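Local atomic coordinates of beta-fructofuranosidase (Arthrobacter, PDB entry 3WPU), a protein that belongs to the levansucrase/invertase family of the beta-fructosidase clan, whose members are built on a five-bladed beta-propeller. Residues Q62-M67 against D436-H441; S355-F360 against N395-N400; N487-T492 against E503-I508. All coordinates share one frame; numbering follows the deposited sequence. Where two conformers were deposited one is given.

Interaction 1 of 3, residues Q62-M67 against D436-H441; sequences QDFPDM and DTIGTH
Q62 and I438 press against each other along much of the glutamine's length, and this is the tight part of the contact. The CG2 methyl of I438 sits 3.7 Å from Q62 CB, the two side chains running antiparallel alongside each other. Q62 has CG anti to its backbone N (chi1 -166°) and runs on extended, which carries its amide group along the backbone of the other segment. CD of Q62 comes within 3.6 Å of I438 O, and OE1 of Q62 reaches 3.3 Å from the CA of G439. That close approach uses the bare face of a glycine whose backbone (phi 137°, psi 177°) is of a kind that residues with a CB rarely adopt. No hydrogen bond links the two segments; NE2 of Q62 gives its hydrogen bond to D443 O just beyond.

In a family whose core is a beta-propeller, the short strand 437-438 pairs antiparallel with 443-446 in a two-stranded ribbon, and the chain changes direction at G439. The loop leading to strand 72-81 lies over this ribbon, with both Q62 and F64 touching V445.

F64 packs more loosely. One side of its ring, CD2 and CE2, meets the single methyl CD1 of I438, with F64 CD2 4.0 Å from that carbon, and the methyl comes to the ring obliquely. The remainder of the phenylalanine's packing includes W481. The solvent side begins here: F64 and Q62 are both partly exposed, whereas I438 and G439 are buried, and D63 is exposed, its CB pointing away from 436-441.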
ATOM      1  N   GLN A  62       8.727 -15.862  14.422  1.00 14.99           N
ATOM      2  CA  GLN A  62       8.400 -15.025  15.570  1.00 16.84           C
ATOM      3  C   GLN A  62       9.619 -14.301  16.113  1.00 16.51           C
ATOM      4  O   GLN A  62       9.473 -13.272  16.763  1.00 15.77           O
ATOM      5  CB  GLN A  62       7.740 -15.857  16.678  1.00 17.56           C
ATOM      6  CG  GLN A  62       7.081 -14.992  17.742  1.00 18.96           C
ATOM      7  CD  GLN A  62       6.086 -15.733  18.617  1.00 20.94           C
ATOM      8  OE1 GLN A  62       5.367 -16.616  18.161  1.00 22.69           O
ATOM      9  NE2 GLN A  62       6.016 -15.344  19.878  1.00 21.73           N
ATOM     10  N   ASP A  63      10.800 -14.856  15.853  1.00 17.61           N
ATOM     11  CA  ASP A  63      12.065 -14.194  16.179  0.50 17.88           C
ATOM     12  C   ASP A  63      12.505 -13.411  14.963  1.00 18.25           C
ATOM     13  O   ASP A  63      13.124 -13.962  14.033  1.00 21.84           O
ATOM     14  CB  ASP A  63      13.116 -15.219  16.586  0.50 17.90           C
ATOM     15  CG  ASP A  63      12.678 -16.030  17.775  0.50 17.66           C
ATOM     16  OD1 ASP A  63      12.736 -15.492  18.898  0.50 17.40           O
ATOM     17  OD2 ASP A  63      12.254 -17.187  17.571  0.50 18.27           O
ATOM     18  N   PHE A  64      12.147 -12.141  14.945  1.00 15.23           N
ATOM     19  CA  PHE A  64      12.479 -11.297  13.817  1.00 14.70           C
ATOM     20  C   PHE A  64      13.409 -10.193  14.303  1.00 13.93           C
ATOM     21  O   PHE A  64      13.336  -9.784  15.463  1.00 15.28           O
ATOM     22  CB  PHE A  64      11.214 -10.728  13.178  1.00 13.37           C
ATOM     23  CG  PHE A  64      10.217 -10.157  14.166  1.00 12.31           C
ATOM     24  CD1 PHE A  64      10.370  -8.863  14.654  1.00 12.16           C
ATOM     25  CD2 PHE A  64       9.136 -10.915  14.612  1.00 12.06           C
ATOM     26  CE1 PHE A  64       9.443  -8.329  15.529  1.00 12.32           C
ATOM     27  CE2 PHE A  64       8.216 -10.390  15.500  1.00 12.06           C
ATOM     28  CZ  PHE A  64       8.376  -9.097  15.979  1.00 12.24           C
ATOM     29  N   PRO A  65      14.287  -9.709  13.412  1.00 13.83           N
ATOM     30  CA  PRO A  65      15.060  -8.522  13.722  1.00 13.56           C
ATOM     31  C   PRO A  65      14.184  -7.269  13.642  1.00 13.17           C
ATOM     32  O   PRO A  65      13.061  -7.293  13.076  1.00 12.71           O
ATOM     33  CB  PRO A  65      16.119  -8.515  12.639  1.00 13.84           C
ATOM     34  CG  PRO A  65      15.411  -9.108  11.450  1.00 13.84           C
ATOM     35  CD  PRO A  65      14.465 -10.136  12.011  1.00 14.01           C
ATOM     36  N   ASP A  66      14.701  -6.193  14.214  1.00 13.30           N
ATOM     37  CA  ASP A  66      14.041  -4.882  14.168  1.00 13.04           C
ATOM     38  C   ASP A  66      14.862  -3.902  13.333  1.00 12.73           C
ATOM     39  O   ASP A  66      16.052  -3.677  13.581  1.00 13.06           O
ATOM     40  CB  ASP A  66      13.758  -4.360  15.561  1.00 13.69           C
ATOM     41  CG  ASP A  66      12.989  -3.065  15.534  1.00 13.75           C
ATOM     42  OD1 ASP A  66      11.763  -3.102  15.739  1.00 14.44           O
ATOM     43  OD2 ASP A  66      13.634  -2.022  15.297  1.00 14.22           O
ATOM     44  N   MET A  67      14.229  -3.329  12.309  1.00 11.77           N
ATOM     45  CA  MET A  67      14.932  -2.536  11.326  1.00 11.67           C
ATOM     46  C   MET A  67      15.482  -1.203  11.844  1.00 11.89           C
ATOM     47  O   MET A  67      16.401  -0.634  11.244  1.00 11.89           O
ATOM     48  CB  MET A  67      13.975  -2.259  10.176  1.00 11.13           C
ATOM     49  CG  MET A  67      12.826  -1.290  10.524  1.00 11.69           C
ATOM     50  SD  MET A  67      11.568  -1.225   9.224  1.00 12.75           S
ATOM     51  CE  MET A  67      12.332  -0.315   7.885  1.00 12.56           C
ATOM     52  N   ASP A 436       2.589  -7.010  12.389  1.00 10.51           N
ATOM     53  CA  ASP A 436       1.700  -6.448  13.387  1.00 11.39           C
ATOM     54  C   ASP A 436       1.843  -7.319  14.620  1.00 11.48           C
ATOM     55  O   ASP A 436       2.407  -6.867  15.626  1.00 11.49           O
ATOM     56  CB  ASP A 436       0.260  -6.358  12.901  1.00 12.42           C
ATOM     57  CG  ASP A 436      -0.631  -5.576  13.859  1.00 13.05           C
ATOM     58  OD1 ASP A 436      -0.220  -5.287  15.000  1.00 13.39           O
ATOM     59  OD2 ASP A 436      -1.765  -5.283  13.474  1.00 14.25           O
ATOM     60  N   THR A 437       1.379  -8.565  14.534  1.00 12.03           N
ATOM     61  CA  THR A 437       1.540  -9.518  15.651  1.00 11.69           C
ATOM     62  C   THR A 437       1.965 -10.895  15.143  1.00 12.18           C
ATOM     63  O   THR A 437       1.491 -11.329  14.114  1.00 11.94           O
ATOM     64  CB  THR A 437       0.223  -9.681  16.402  1.00 12.12           C
ATOM     65  OG1 THR A 437      -0.164  -8.422  16.919  1.00 12.08           O
ATOM     66  CG2 THR A 437       0.323 -10.716  17.584  1.00 12.07           C
ATOM     67  N   ILE A 438       2.815 -11.597  15.896  1.00 12.45           N
ATOM     68  CA  ILE A 438       3.093 -13.002  15.630  1.00 12.59           C
ATOM     69  C   ILE A 438       3.033 -13.708  16.967  1.00 13.00           C
ATOM     70  O   ILE A 438       3.640 -13.239  17.918  1.00 13.35           O
ATOM     71  CB  ILE A 438       4.472 -13.246  14.989  1.00 12.65           C
ATOM     72  CG1 ILE A 438       4.539 -12.538  13.627  1.00 12.82           C
ATOM     73  CG2 ILE A 438       4.720 -14.733  14.814  1.00 12.84           C
ATOM     74  CD1 ILE A 438       5.898 -12.592  12.957  1.00 12.69           C
ATOM     75  N   GLY A 439       2.265 -14.783  17.018  1.00 14.00           N
ATOM     76  CA  GLY A 439       2.212 -15.604  18.236  1.00 13.91           C
ATOM     77  C   GLY A 439       0.827 -16.050  18.622  1.00 15.46           C
ATOM     78  O   GLY A 439      -0.168 -15.708  17.991  1.00 16.28           O
ATOM     79  N   THR A 440       0.777 -16.841  19.694  1.00 15.87           N
ATOM     80  CA  THR A 440      -0.462 -17.409  20.176  1.00 17.31           C
ATOM     81  C   THR A 440      -0.982 -16.547  21.318  1.00 17.88           C
ATOM     82  O   THR A 440      -0.319 -15.587  21.732  1.00 17.94           O
ATOM     83  CB  THR A 440      -0.229 -18.856  20.658  1.00 18.10           C
ATOM     84  OG1 THR A 440       0.904 -18.877  21.528  1.00 18.79           O
ATOM     85  CG2 THR A 440       0.056 -19.764  19.497  1.00 18.94           C
ATOM     86  N   HIS A 441      -2.166 -16.893  21.827  1.00 19.41           N
ATOM     87  CA  HIS A 441      -2.877 -16.090  22.824  0.50 19.70           C
ATOM     88  C   HIS A 441      -2.034 -15.784  24.079  1.00 22.03           C
ATOM     89  O   HIS A 441      -2.136 -14.696  24.641  1.00 23.76           O
ATOM     90  CB  HIS A 441      -4.174 -16.801  23.225  0.50 20.09           C
ATOM     91  CG  HIS A 441      -3.946 -18.076  23.970  0.50 19.82           C
ATOM     92  ND1 HIS A 441      -4.074 -18.167  25.338  0.50 19.85           N
ATOM     93  CD2 HIS A 441      -3.548 -19.298  23.546  0.50 20.13           C
ATOM     94  CE1 HIS A 441      -3.786 -19.397  25.724  0.50 19.91           C
ATOM     95  NE2 HIS A 441      -3.457 -20.102  24.657  0.50 19.70           N
TER

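Interaction 2 of 3, residues S355-F360 against N395-N400; sequences SHRGTF and NPTNLN
Two loops face each other with their backbones well apart, the closest CA atoms being those of R357 and T397 at 9.5 Å, so the gap is bridged by side chain and not by main chain. Both loops leave one antiparallel sheet, whose strands 340-345, 348-355, 369-375 and 391-394 are consistent with a blade of the beta-propeller expected in this family. Residues 357-359 have helical backbone angles, and F360 N bonds back to R357 O at 3.2 Å. Residues 395-398 are more open, and the chain then bends at L399.

R357 does the bridging. Its side chain leaves trans to the amide nitrogen (chi1 176°), runs straight as far as NE and delivers the guanidinium to the other loop. One face of that group receives L399, whose CD2 lies 3.7 Å from R357 NE, above the plane and displaced toward the rim. The T397 methyl CG2 approaches obliquely, 4.0 Å from R357 NH1.

The charge is met mainly from beyond the two loops: NE forms a salt bridge with D365, and NH2 donates to F401 O. Carbonyl groups of the opposite loop gather round as well, R357 NH1 lying 3.7 Å from N398 O and NH2 3.4 Å from L399 O. A buried guanidinium is thus set among a carboxylate and several carbonyl oxygens.

The 395-400 loop is shaped by its own polar groups. T397 OG1 donates to N395 O from above the carbonyl plane, and N398 closes an Asx turn, its OD1 accepting from N400 N at 2.9 Å with an N-H...O angle of 144°.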
ATOM      1  N   SER A 355      -6.898  -5.578   3.102  1.00 10.83           N
ATOM      2  CA  SER A 355      -8.052  -5.584   3.981  0.50 10.92           C
ATOM      3  C   SER A 355      -7.798  -6.442   5.205  1.00 10.79           C
ATOM      4  O   SER A 355      -6.978  -7.357   5.159  1.00 11.60           O
ATOM      5  CB  SER A 355      -9.285  -6.106   3.266  0.50 11.22           C
ATOM      6  OG  SER A 355     -10.458  -5.622   3.866  0.50 11.41           O
ATOM      7  N   HIS A 356      -8.538  -6.139   6.259  1.00 11.27           N
ATOM      8  CA  HIS A 356      -8.500  -6.911   7.508  1.00 11.09           C
ATOM      9  C   HIS A 356      -9.606  -7.959   7.491  1.00 12.16           C
ATOM     10  O   HIS A 356     -10.628  -7.795   6.839  1.00 13.83           O
ATOM     11  CB  HIS A 356      -8.758  -5.999   8.686  1.00 11.28           C
ATOM     12  CG  HIS A 356      -7.655  -5.024   8.972  1.00 10.71           C
ATOM     13  ND1 HIS A 356      -6.375  -5.408   9.301  1.00 10.45           N
ATOM     14  CD2 HIS A 356      -7.661  -3.673   8.997  1.00 11.30           C
ATOM     15  CE1 HIS A 356      -5.647  -4.332   9.545  1.00 11.29           C
ATOM     16  NE2 HIS A 356      -6.400  -3.267   9.336  1.00 11.57           N
ATOM     17  N   ARG A 357      -9.446  -9.025   8.271  1.00 11.61           N
ATOM     18  CA  ARG A 357     -10.494 -10.022   8.378  1.00 11.30           C
ATOM     19  C   ARG A 357     -11.738  -9.433   9.035  1.00 11.33           C
ATOM     20  O   ARG A 357     -12.864  -9.681   8.576  1.00 10.39           O
ATOM     21  CB  ARG A 357     -10.007 -11.226   9.187  1.00 11.36           C
ATOM     22  CG  ARG A 357     -11.087 -12.264   9.407  1.00 11.76           C
ATOM     23  CD  ARG A 357     -10.520 -13.610   9.849  1.00 12.25           C
ATOM     24  NE  ARG A 357     -11.565 -14.626   9.947  1.00 12.45           N
ATOM     25  CZ  ARG A 357     -11.432 -15.788  10.591  1.00 12.94           C
ATOM     26  NH1 ARG A 357     -10.292 -16.118  11.186  1.00 13.92           N
ATOM     27  NH2 ARG A 357     -12.448 -16.639  10.634  1.00 12.63           N
ATOM     28  N   GLY A 358     -11.538  -8.689  10.126  1.00 11.36           N
ATOM     29  CA  GLY A 358     -12.664  -8.107  10.894  1.00 11.78           C
ATOM     30  C   GLY A 358     -13.526  -7.071  10.185  1.00 11.62           C
ATOM     31  O   GLY A 358     -14.621  -6.751  10.646  1.00 12.77           O
ATOM     32  N   THR A 359     -13.039  -6.522   9.082  1.00 12.19           N
ATOM     33  CA  THR A 359     -13.773  -5.527   8.341  1.00 12.90           C
ATOM     34  C   THR A 359     -14.715  -6.138   7.308  1.00 11.89           C
ATOM     35  O   THR A 359     -15.470  -5.407   6.684  1.00 12.81           O
ATOM     36  CB  THR A 359     -12.806  -4.567   7.628  1.00 14.13           C
ATOM     37  OG1 THR A 359     -11.826  -5.336   6.939  1.00 15.57           O
ATOM     38  CG2 THR A 359     -12.123  -3.662   8.612  1.00 14.65           C
ATOM     39  N   PHE A 360     -14.690  -7.455   7.109  1.00 11.56           N
ATOM     40  CA  PHE A 360     -15.677  -8.097   6.257  1.00 11.23           C
ATOM     41  C   PHE A 360     -17.089  -7.992   6.829  1.00 11.86           C
ATOM     42  O   PHE A 360     -17.301  -8.133   8.031  1.00 12.22           O
ATOM     43  CB  PHE A 360     -15.351  -9.577   5.981  1.00 11.19           C
ATOM     44  CG  PHE A 360     -14.292  -9.781   4.924  1.00 11.07           C
ATOM     45  CD1 PHE A 360     -14.597  -9.591   3.571  1.00 11.04           C
ATOM     46  CD2 PHE A 360     -13.010 -10.202   5.252  1.00 10.97           C
ATOM     47  CE1 PHE A 360     -13.627  -9.800   2.598  1.00 11.13           C
ATOM     48  CE2 PHE A 360     -12.036 -10.400   4.279  1.00 10.73           C
ATOM     49  CZ  PHE A 360     -12.351 -10.188   2.938  1.00 11.02           C
ATOM     50  N   ASN A 395      -2.597 -13.672   4.981  1.00 10.68           N
ATOM     51  CA  ASN A 395      -1.860 -14.238   6.103  1.00 10.94           C
ATOM     52  C   ASN A 395      -2.361 -15.661   6.349  1.00 12.08           C
ATOM     53  O   ASN A 395      -3.512 -16.000   6.035  1.00 11.75           O
ATOM     54  CB  ASN A 395      -2.017 -13.384   7.329  1.00 10.83           C
ATOM     55  CG  ASN A 395      -1.305 -12.048   7.209  1.00 10.60           C
ATOM     56  OD1 ASN A 395      -0.430 -11.850   6.358  1.00 11.47           O
ATOM     57  ND2 ASN A 395      -1.673 -11.120   8.070  1.00 10.02           N
ATOM     58  N   PRO A 396      -1.494 -16.513   6.946  1.00 11.90           N
ATOM     59  CA  PRO A 396      -1.981 -17.851   7.244  1.00 12.67           C
ATOM     60  C   PRO A 396      -3.119 -17.715   8.246  1.00 11.79           C
ATOM     61  O   PRO A 396      -2.979 -16.978   9.227  1.00 12.86           O
ATOM     62  CB  PRO A 396      -0.773 -18.555   7.867  1.00 12.92           C
ATOM     63  CG  PRO A 396       0.318 -17.564   7.970  1.00 13.20           C
ATOM     64  CD  PRO A 396      -0.046 -16.354   7.170  1.00 12.53           C
ATOM     65  N   THR A 397      -4.214 -18.433   7.979  1.00 11.70           N
ATOM     66  CA  THR A 397      -5.516 -18.163   8.558  1.00 11.26           C
ATOM     67  C   THR A 397      -6.352 -19.431   8.541  1.00 11.91           C
ATOM     68  O   THR A 397      -6.471 -20.086   7.509  1.00 11.83           O
ATOM     69  CB  THR A 397      -6.276 -17.102   7.694  1.00 11.14           C
ATOM     70  OG1 THR A 397      -5.579 -15.858   7.729  1.00 10.62           O
ATOM     71  CG2 THR A 397      -7.710 -16.884   8.207  1.00 11.40           C
ATOM     72  N   ASN A 398      -6.911 -19.789   9.704  1.00 11.61           N
ATOM     73  CA  ASN A 398      -7.929 -20.816   9.753  1.00 11.41           C
ATOM     74  C   ASN A 398      -9.301 -20.195   9.828  1.00 11.70           C
ATOM     75  O   ASN A 398      -9.706 -19.709  10.886  1.00 12.04           O
ATOM     76  CB  ASN A 398      -7.720 -21.764  10.952  1.00 11.52           C
ATOM     77  CG  ASN A 398      -8.498 -23.071  10.780  1.00 12.12           C
ATOM     78  OD1 ASN A 398      -9.600 -23.069  10.238  1.00 11.63           O
ATOM     79  ND2 ASN A 398      -7.921 -24.194  11.232  1.00 12.49           N
ATOM     80  N   LEU A 399     -10.032 -20.203   8.707  1.00 12.01           N
ATOM     81  CA  LEU A 399     -11.361 -19.567   8.678  1.00 12.14           C
ATOM     82  C   LEU A 399     -12.395 -20.317   9.500  1.00 13.07           C
ATOM     83  O   LEU A 399     -13.459 -19.769   9.776  1.00 13.25           O
ATOM     84  CB  LEU A 399     -11.869 -19.361   7.245  1.00 12.38           C
ATOM     85  CG  LEU A 399     -11.156 -18.295   6.410  1.00 12.04           C
ATOM     86  CD1 LEU A 399     -11.857 -18.223   5.060  1.00 11.95           C
ATOM     87  CD2 LEU A 399     -11.111 -16.924   7.068  1.00 12.28           C
ATOM     88  N   ASN A 400     -12.062 -21.547   9.923  1.00 14.04           N
ATOM     89  CA  ASN A 400     -12.935 -22.331  10.782  1.00 15.20           C
ATOM     90  C   ASN A 400     -12.919 -21.879  12.239  1.00 16.24           C
ATOM     91  O   ASN A 400     -13.716 -22.366  13.035  1.00 16.81           O
ATOM     92  CB  ASN A 400     -12.589 -23.822  10.703  1.00 14.97           C
ATOM     93  CG  ASN A 400     -12.564 -24.321   9.276  1.00 15.54           C
ATOM     94  OD1 ASN A 400     -11.510 -24.690   8.745  1.00 18.07           O
ATOM     95  ND2 ASN A 400     -13.704 -24.286   8.641  1.00 15.02           N
TER

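Interaction 3 of 3, residues N487-T492 against E503-I508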
ATOM      1  N   ASN A 487      15.257  -0.635  -8.471  1.00 14.89           N
ATOM      2  CA  ASN A 487      15.605  -1.136  -9.804  1.00 15.15           C
ATOM      3  C   ASN A 487      16.001  -0.016 -10.760  1.00 15.81           C
ATOM      4  O   ASN A 487      16.406  -0.281 -11.891  1.00 16.61           O
ATOM      5  CB  ASN A 487      14.466  -1.984 -10.395  1.00 15.08           C
ATOM      6  CG  ASN A 487      13.194  -1.199 -10.585  1.00 15.44           C
ATOM      7  OD1 ASN A 487      12.643  -0.647  -9.625  1.00 15.90           O
ATOM      8  ND2 ASN A 487      12.707  -1.139 -11.818  1.00 15.82           N
ATOM      9  N   LYS A 488      15.927   1.226 -10.298  1.00 16.07           N
ATOM     10  CA  LYS A 488      16.455   2.361 -11.055  1.00 16.02           C
ATOM     11  C   LYS A 488      17.336   3.172 -10.122  1.00 15.96           C
ATOM     12  O   LYS A 488      17.112   3.218  -8.920  1.00 14.58           O
ATOM     13  CB  LYS A 488      15.340   3.233 -11.612  1.00 17.15           C
ATOM     14  CG  LYS A 488      14.427   2.518 -12.591  1.00 17.99           C
ATOM     15  CD  LYS A 488      15.111   2.154 -13.898  1.00 20.26           C
ATOM     16  CE  LYS A 488      14.108   1.595 -14.897  1.00 22.24           C
ATOM     17  NZ  LYS A 488      14.787   1.018 -16.095  1.00 24.17           N
ATOM     18  N   HIS A 489      18.350   3.799 -10.690  1.00 15.40           N
ATOM     19  CA  HIS A 489      19.358   4.508  -9.915  1.00 16.69           C
ATOM     20  C   HIS A 489      19.562   5.881 -10.489  1.00 17.76           C
ATOM     21  O   HIS A 489      20.034   6.024 -11.619  1.00 17.50           O
ATOM     22  CB  HIS A 489      20.652   3.705  -9.936  1.00 17.25           C
ATOM     23  CG  HIS A 489      20.428   2.282  -9.568  1.00 17.59           C
ATOM     24  ND1 HIS A 489      20.291   1.869  -8.255  1.00 18.38           N
ATOM     25  CD2 HIS A 489      20.187   1.197 -10.336  1.00 17.70           C
ATOM     26  CE1 HIS A 489      20.040   0.572  -8.239  1.00 18.81           C
ATOM     27  NE2 HIS A 489      19.963   0.144  -9.486  1.00 18.36           N
ATOM     28  N   LEU A 490      19.174   6.883  -9.706  1.00 17.57           N
ATOM     29  CA  LEU A 490      19.311   8.266 -10.101  1.00 17.70           C
ATOM     30  C   LEU A 490      20.693   8.753  -9.704  1.00 18.78           C
ATOM     31  O   LEU A 490      21.153   8.540  -8.568  1.00 17.35           O
ATOM     32  CB  LEU A 490      18.222   9.112  -9.423  1.00 18.62           C
ATOM     33  CG  LEU A 490      18.223  10.600  -9.761  1.00 18.54           C
ATOM     34  CD1 LEU A 490      18.046  10.822 -11.255  1.00 18.91           C
ATOM     35  CD2 LEU A 490      17.129  11.329  -9.000  1.00 18.04           C
ATOM     36  N   PHE A 491      21.371   9.391 -10.662  1.00 18.43           N
ATOM     37  CA  PHE A 491      22.615  10.089 -10.391  1.00 20.16           C
ATOM     38  C   PHE A 491      22.399  11.535 -10.778  1.00 21.99           C
ATOM     39  O   PHE A 491      22.062  11.816 -11.924  1.00 22.26           O
ATOM     40  CB  PHE A 491      23.748   9.455 -11.183  1.00 20.33           C
ATOM     41  CG  PHE A 491      24.033   8.054 -10.778  1.00 21.04           C
ATOM     42  CD1 PHE A 491      24.510   7.790  -9.500  1.00 21.27           C
ATOM     43  CD2 PHE A 491      23.816   6.996 -11.644  1.00 21.13           C
ATOM     44  CE1 PHE A 491      24.776   6.485  -9.101  1.00 21.87           C
ATOM     45  CE2 PHE A 491      24.083   5.694 -11.254  1.00 21.27           C
ATOM     46  CZ  PHE A 491      24.562   5.440  -9.981  1.00 20.93           C
ATOM     47  N   THR A 492      22.527  12.434  -9.807  1.00 24.93           N
ATOM     48  CA  THR A 492      22.125  13.827  -9.984  1.00 27.17           C
ATOM     49  C   THR A 492      23.081  14.774  -9.238  1.00 29.83           C
ATOM     50  O   THR A 492      23.559  14.477  -8.142  1.00 27.17           O
ATOM     51  CB  THR A 492      20.664  14.042  -9.531  1.00 28.48           C
ATOM     52  OG1 THR A 492      20.256  15.394  -9.779  1.00 29.62           O
ATOM     53  CG2 THR A 492      20.485  13.723  -8.050  1.00 27.99           C
ATOM     54  N   GLU A 503      22.233  -2.768 -14.155  1.00 25.70           N
ATOM     55  CA  GLU A 503      23.361  -3.166 -15.011  1.00 28.71           C
ATOM     56  C   GLU A 503      24.195  -1.955 -15.426  1.00 28.08           C
ATOM     57  O   GLU A 503      25.432  -1.968 -15.340  1.00 26.92           O
ATOM     58  CB  GLU A 503      22.845  -3.899 -16.263  1.00 30.61           C
ATOM     59  CG  GLU A 503      22.264  -5.293 -16.005  1.00 33.49           C
ATOM     60  CD  GLU A 503      20.966  -5.301 -15.200  1.00 35.27           C
ATOM     61  OE1 GLU A 503      20.155  -4.332 -15.291  1.00 31.88           O
ATOM     62  OE2 GLU A 503      20.764  -6.292 -14.455  1.00 38.92           O
ATOM     63  N   ALA A 504      23.506  -0.912 -15.879  1.00 27.43           N
ATOM     64  CA  ALA A 504      24.164   0.325 -16.261  1.00 27.09           C
ATOM     65  C   ALA A 504      24.916   0.943 -15.082  1.00 26.50           C
ATOM     66  O   ALA A 504      26.083   1.325 -15.217  1.00 25.06           O
ATOM     67  CB  ALA A 504      23.156   1.303 -16.842  1.00 27.10           C
ATOM     68  N   ALA A 505      24.267   1.021 -13.922  1.00 26.34           N
ATOM     69  CA  ALA A 505      24.899   1.592 -12.729  1.00 26.23           C
ATOM     70  C   ALA A 505      26.205   0.874 -12.398  1.00 28.71           C
ATOM     71  O   ALA A 505      27.205   1.519 -12.075  1.00 27.01           O
ATOM     72  CB  ALA A 505      23.951   1.553 -11.531  1.00 25.81           C
ATOM     73  N   GLN A 506      26.198  -0.457 -12.474  1.00 30.59           N
ATOM     74  CA  GLN A 506      27.411  -1.238 -12.196  1.00 32.21           C
ATOM     75  C   GLN A 506      28.521  -0.915 -13.197  1.00 31.67           C
ATOM     76  O   GLN A 506      29.681  -0.802 -12.823  1.00 33.46           O
ATOM     77  CB  GLN A 506      27.115  -2.740 -12.233  1.00 33.90           C
ATOM     78  CG  GLN A 506      26.118  -3.225 -11.198  1.00 37.62           C
ATOM     79  CD  GLN A 506      26.492  -2.859  -9.773  1.00 40.56           C
ATOM     80  OE1 GLN A 506      27.662  -2.627  -9.457  1.00 44.19           O
ATOM     81  NE2 GLN A 506      25.492  -2.805  -8.898  1.00 44.09           N
ATOM     82  N   LYS A 507      28.140  -0.776 -14.462  1.00 31.00           N
ATOM     83  CA  LYS A 507      29.064  -0.499 -15.560  1.00 32.33           C
ATOM     84  C   LYS A 507      29.696   0.879 -15.412  1.00 31.76           C
ATOM     85  O   LYS A 507      30.910   1.046 -15.555  1.00 30.76           O
ATOM     86  CB  LYS A 507      28.307  -0.562 -16.888  1.00 34.13           C
ATOM     87  CG  LYS A 507      29.181  -0.691 -18.123  1.00 38.45           C
ATOM     88  CD  LYS A 507      28.446  -1.453 -19.230  1.00 41.91           C
ATOM     89  CE  LYS A 507      29.398  -2.264 -20.100  1.00 44.25           C
ATOM     90  NZ  LYS A 507      30.274  -1.406 -20.946  1.00 45.30           N
ATOM     91  N   ILE A 508      28.844   1.863 -15.138  1.00 29.31           N
ATOM     92  CA  ILE A 508      29.263   3.242 -14.939  1.00 29.00           C
ATOM     93  C   ILE A 508      30.270   3.345 -13.797  1.00 28.56           C
ATOM     94  O   ILE A 508      31.277   4.049 -13.905  1.00 27.67           O
ATOM     95  CB  ILE A 508      28.039   4.135 -14.662  1.00 28.36           C
ATOM     96  CG1 ILE A 508      27.229   4.302 -15.949  1.00 28.70           C
ATOM     97  CG2 ILE A 508      28.452   5.491 -14.090  1.00 28.66           C
ATOM     98  CD1 ILE A 508      25.785   4.689 -15.711  1.00 29.46           C
TER
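H489 and F491, two residues apart on one strand, present their rings to the same small group, the methyl of A505 on the helix opposite. In both residues a chi1 near -60° (-50° for H489, -64° for F491) sets the ring trans to the carbonyl carbon, and both side chains leave the strand toward the helix. The methyl meets them differently. It comes obliquely to the imidazole, with A505 CB 4.0 Å from H489 CD2. Toward the phenylalanine it stands at the ring edge, near the ring plane, A505 CB lying 4.2 Å from F491 CE2.

The imidazole has both its nitrogens in use: NE2 is hydrogen-bonded to OD1 of D502, at the start of the helix, and ND1 to S89 OG. Together these would fix the rotation of the ring against the methyl. F491 is held by apolar packing, including an edge-to-face meeting with F516.

Strand 488-493 turns back antiparallel into 496-500, and helix 502-512 follows directly, a beta-hairpin leading into a covering helix. V500 of the second strand touches F491, A505 and I508, while strand 88-90 runs parallel beside the first strand and L537 of helix 527-539 packs on F491 and I508.

In the fold
Interactions 1 and 2 are neighbours, their nearest atoms about 6 Å apart; residues 355-360 and 395-400 both fall between the two segments of interaction 1. Interaction 3 follows later in the sequence and lies about 23 Å from interaction 2 at the nearest atoms, across the centre of the chain. No strand or helix is shared by two of the contacts. Interaction 1 is partly buried and joins a loop to a beta-ribbon, mixing apolar and amide contacts. Interaction 2, loop on loop, is buried and rests on one guanidinium, packed against a leucine methyl and near carbonyl oxygens, its charge paired by D365 outside the two loops. Interaction 3, also buried, sets strand against helix through one methyl touched by two rings.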